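Local coordinates for protein GCN5-related N-acetyltransferase (Arthrobacter sp., PDB 2R1I) that probably transfers an acetyl group from acetyl-coenzyme A to an amine substrate, as GCN5-related N-acetyltransferases generally do, at residues A[68-73]-A[82-87]. Numbering follows the deposited sequence.
Sequences EDVVVL and LAVLSF
The ring of Phe87 meets Asp69 O at its edge, in the ring plane, while Glu68 O (3.7 Å from Phe87 CD1) and Val71 CG2 (3.9 Å from Phe87 CE1) approach it obliquely. A chi1 of -68° sets CG beside the backbone N, and the ring reaches across to residues 68-71. Arg129 makes a cation-pi contact with the ring, and Arg129 NH1 hydrogen-bonds to Glu68 O. A flat aromatic suits this end, offering its edge to Asp69 O and its pi system to Arg129. Phe87 N also bonds Asp69 O at 2.9 Å.

From there 70-73 and 82-87 run antiparallel as the two arms of a beta hairpin, neighbouring inner strands of the mixed GNAT sheet. Val71 and Leu85 form a hydrogen-bonded pair, Val71 N to Leu85 O and Leu85 N to Val71 O both 2.8 Å, the latter nearly straight at 174°; Leu73 and Ala83 repeat the pattern. Their side chains, with Phe87, share one face; Leu73, Ala83, Leu85 and Phe87 pack on helix 109-128, where the small Ala83 side chain touches Ser122, which probably lets helix and sheet come close.

The other face carries branched valines, well suited to extended chain. Val84 serves two neighbours: its CG1 touches Val70 CG1 at 3.7 Å, and its CG2 lies alongside Val72 CG2 at 4.0 Å. Ser86 OG is hydrogen-bonded to Asp101 OD1 on strand 97-104, which satisfies a small buried hydroxyl, and Pro89 of the second subunit packs on Val70.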
ATOM      1  N   GLU A  68      15.575  -3.704   2.495  1.00 26.14           N
ATOM      2  CA  GLU A  68      15.252  -2.538   1.661  1.00 28.13           C
ATOM      3  C   GLU A  68      13.736  -2.410   1.466  1.00 27.07           C
ATOM      4  O   GLU A  68      13.286  -1.466   0.834  1.00 28.28           O
ATOM      5  CB  GLU A  68      15.917  -2.654   0.262  1.00 30.37           C
ATOM      6  CG  GLU A  68      17.415  -2.856   0.308  1.00 31.98           C
ATOM      7  CD  GLU A  68      18.113  -1.689   1.010  1.00 33.99           C
ATOM      8  OE1 GLU A  68      17.710  -0.549   0.728  1.00 42.40           O
ATOM      9  OE2 GLU A  68      19.032  -1.915   1.852  1.00 57.02           O
ATOM     10  N   ASP A  69      12.941  -3.313   2.082  1.00 25.72           N
ATOM     11  CA  ASP A  69      11.474  -3.279   1.882  1.00 25.37           C
ATOM     12  C   ASP A  69      10.776  -2.230   2.749  1.00 23.61           C
ATOM     13  O   ASP A  69       9.753  -1.654   2.369  1.00 23.64           O
ATOM     14  CB  ASP A  69      10.882  -4.656   2.127  1.00 26.31           C
ATOM     15  CG  ASP A  69      11.559  -5.734   1.335  1.00 37.61           C
ATOM     16  OD1 ASP A  69      11.710  -5.537   0.109  1.00 32.08           O
ATOM     17  OD2 ASP A  69      11.929  -6.759   1.959  1.00 39.92           O
ATOM     18  N   VAL A  70      11.197  -2.119   4.003  1.00 24.20           N
ATOM     19  CA  VAL A  70      10.740  -1.060   4.921  1.00 24.89           C
ATOM     20  C   VAL A  70      11.993  -0.309   5.316  1.00 26.34           C
ATOM     21  O   VAL A  70      12.995  -0.904   5.735  1.00 25.07           O
ATOM     22  CB  VAL A  70      10.096  -1.615   6.164  1.00 25.37           C
ATOM     23  CG1 VAL A  70       9.819  -0.518   7.223  1.00 27.23           C
ATOM     24  CG2 VAL A  70       8.782  -2.318   5.771  1.00 26.28           C
ATOM     25  N   VAL A  71      11.942   1.005   5.108  1.00 23.86           N
ATOM     26  CA  VAL A  71      13.069   1.892   5.378  1.00 24.65           C
ATOM     27  C   VAL A  71      12.591   2.911   6.411  1.00 24.47           C
ATOM     28  O   VAL A  71      11.457   3.391   6.363  1.00 26.09           O
ATOM     29  CB  VAL A  71      13.525   2.600   4.063  1.00 25.81           C
ATOM     30  CG1 VAL A  71      14.529   3.771   4.420  1.00 26.02           C
ATOM     31  CG2 VAL A  71      14.079   1.579   3.006  1.00 27.83           C
ATOM     32  N   VAL A  72      13.446   3.211   7.388  1.00 22.58           N
ATOM     33  CA  VAL A  72      13.119   4.170   8.459  1.00 22.04           C
ATOM     34  C   VAL A  72      14.150   5.302   8.390  1.00 23.89           C
ATOM     35  O   VAL A  72      15.357   5.063   8.281  1.00 24.21           O
ATOM     36  CB  VAL A  72      13.076   3.548   9.846  1.00 25.08           C
ATOM     37  CG1 VAL A  72      12.940   4.654  10.937  1.00 24.84           C
ATOM     38  CG2 VAL A  72      11.961   2.462   9.906  1.00 24.19           C
ATOM     39  N   LEU A  73      13.621   6.527   8.364  1.00 24.26           N
ATOM     40  CA  LEU A  73      14.442   7.771   8.407  1.00 22.93           C
ATOM     41  C   LEU A  73      14.280   8.407   9.787  1.00 22.23           C
ATOM     42  O   LEU A  73      13.150   8.431  10.335  1.00 23.97           O
ATOM     43  CB  LEU A  73      14.128   8.778   7.288  1.00 22.25           C
ATOM     44  CG  LEU A  73      14.249   8.287   5.847  1.00 29.37           C
ATOM     45  CD1 LEU A  73      13.885   9.377   4.863  1.00 31.12           C
ATOM     46  CD2 LEU A  73      15.636   7.717   5.578  1.00 31.15           C
ATOM     47  N   LEU A  82      10.572  10.464  13.170  1.00 23.78           N
ATOM     48  CA  LEU A  82      10.890   9.420  12.213  1.00 25.32           C
ATOM     49  C   LEU A  82       9.848   9.305  11.121  1.00 25.04           C
ATOM     50  O   LEU A  82       8.697   9.762  11.304  1.00 25.49           O
ATOM     51  CB  LEU A  82      11.086   8.087  12.941  1.00 27.53           C
ATOM     52  CG  LEU A  82       9.961   7.376  13.678  1.00 28.98           C
ATOM     53  CD1 LEU A  82       8.904   6.768  12.746  1.00 28.09           C
ATOM     54  CD2 LEU A  82      10.550   6.242  14.535  1.00 33.21           C
ATOM     55  N   ALA A  83      10.275   8.730   9.994  1.00 24.74           N
ATOM     56  CA  ALA A  83       9.398   8.321   8.909  1.00 22.25           C
ATOM     57  C   ALA A  83       9.633   6.832   8.604  1.00 25.10           C
ATOM     58  O   ALA A  83      10.784   6.380   8.671  1.00 25.91           O
ATOM     59  CB  ALA A  83       9.672   9.142   7.680  1.00 23.90           C
ATOM     60  N   VAL A  84       8.539   6.118   8.303  1.00 25.16           N
ATOM     61  CA  VAL A  84       8.550   4.695   7.908  1.00 23.44           C
ATOM     62  C   VAL A  84       7.992   4.624   6.496  1.00 26.98           C
ATOM     63  O   VAL A  84       6.837   5.060   6.268  1.00 25.26           O
ATOM     64  CB  VAL A  84       7.736   3.786   8.858  1.00 24.14           C
ATOM     65  CG1 VAL A  84       7.849   2.339   8.434  1.00 24.87           C
ATOM     66  CG2 VAL A  84       8.260   3.941  10.279  1.00 25.35           C
ATOM     67  N   LEU A  85       8.828   4.097   5.613  1.00 24.70           N
ATOM     68  CA  LEU A  85       8.505   3.904   4.175  1.00 24.17           C
ATOM     69  C   LEU A  85       8.459   2.454   3.849  1.00 24.40           C
ATOM     70  O   LEU A  85       9.364   1.724   4.218  1.00 25.77           O
ATOM     71  CB  LEU A  85       9.542   4.528   3.276  1.00 24.89           C
ATOM     72  CG  LEU A  85       9.599   6.055   3.295  1.00 30.19           C
ATOM     73  CD1 LEU A  85      10.948   6.588   2.779  1.00 34.44           C
ATOM     74  CD2 LEU A  85       8.448   6.613   2.448  1.00 35.05           C
ATOM     75  N   SER A  86       7.452   2.003   3.085  1.00 23.70           N
ATOM     76  CA  SER A  86       7.453   0.657   2.552  1.00 23.64           C
ATOM     77  C   SER A  86       7.456   0.719   1.030  1.00 24.47           C
ATOM     78  O   SER A  86       6.902   1.638   0.456  1.00 24.77           O
ATOM     79  CB  SER A  86       6.236  -0.118   3.033  1.00 26.10           C
ATOM     80  OG  SER A  86       5.011   0.424   2.618  1.00 27.96           O
ATOM     81  N   PHE A  87       8.091  -0.284   0.449  1.00 23.05           N
ATOM     82  CA  PHE A  87       8.254  -0.420  -1.010  1.00 20.91           C
ATOM     83  C   PHE A  87       7.669  -1.718  -1.479  1.00 25.60           C
ATOM     84  O   PHE A  87       7.779  -2.751  -0.800  1.00 25.81           O
ATOM     85  CB  PHE A  87       9.740  -0.393  -1.318  1.00 25.50           C
ATOM     86  CG  PHE A  87      10.387   0.932  -1.067  1.00 26.39           C
ATOM     87  CD1 PHE A  87      10.825   1.283   0.199  1.00 27.16           C
ATOM     88  CD2 PHE A  87      10.486   1.846  -2.093  1.00 28.51           C
ATOM     89  CE1 PHE A  87      11.372   2.554   0.409  1.00 27.39           C
ATOM     90  CE2 PHE A  87      11.014   3.083  -1.916  1.00 27.69           C
ATOM     91  CZ  PHE A  87      11.476   3.447  -0.649  1.00 28.35           C
TER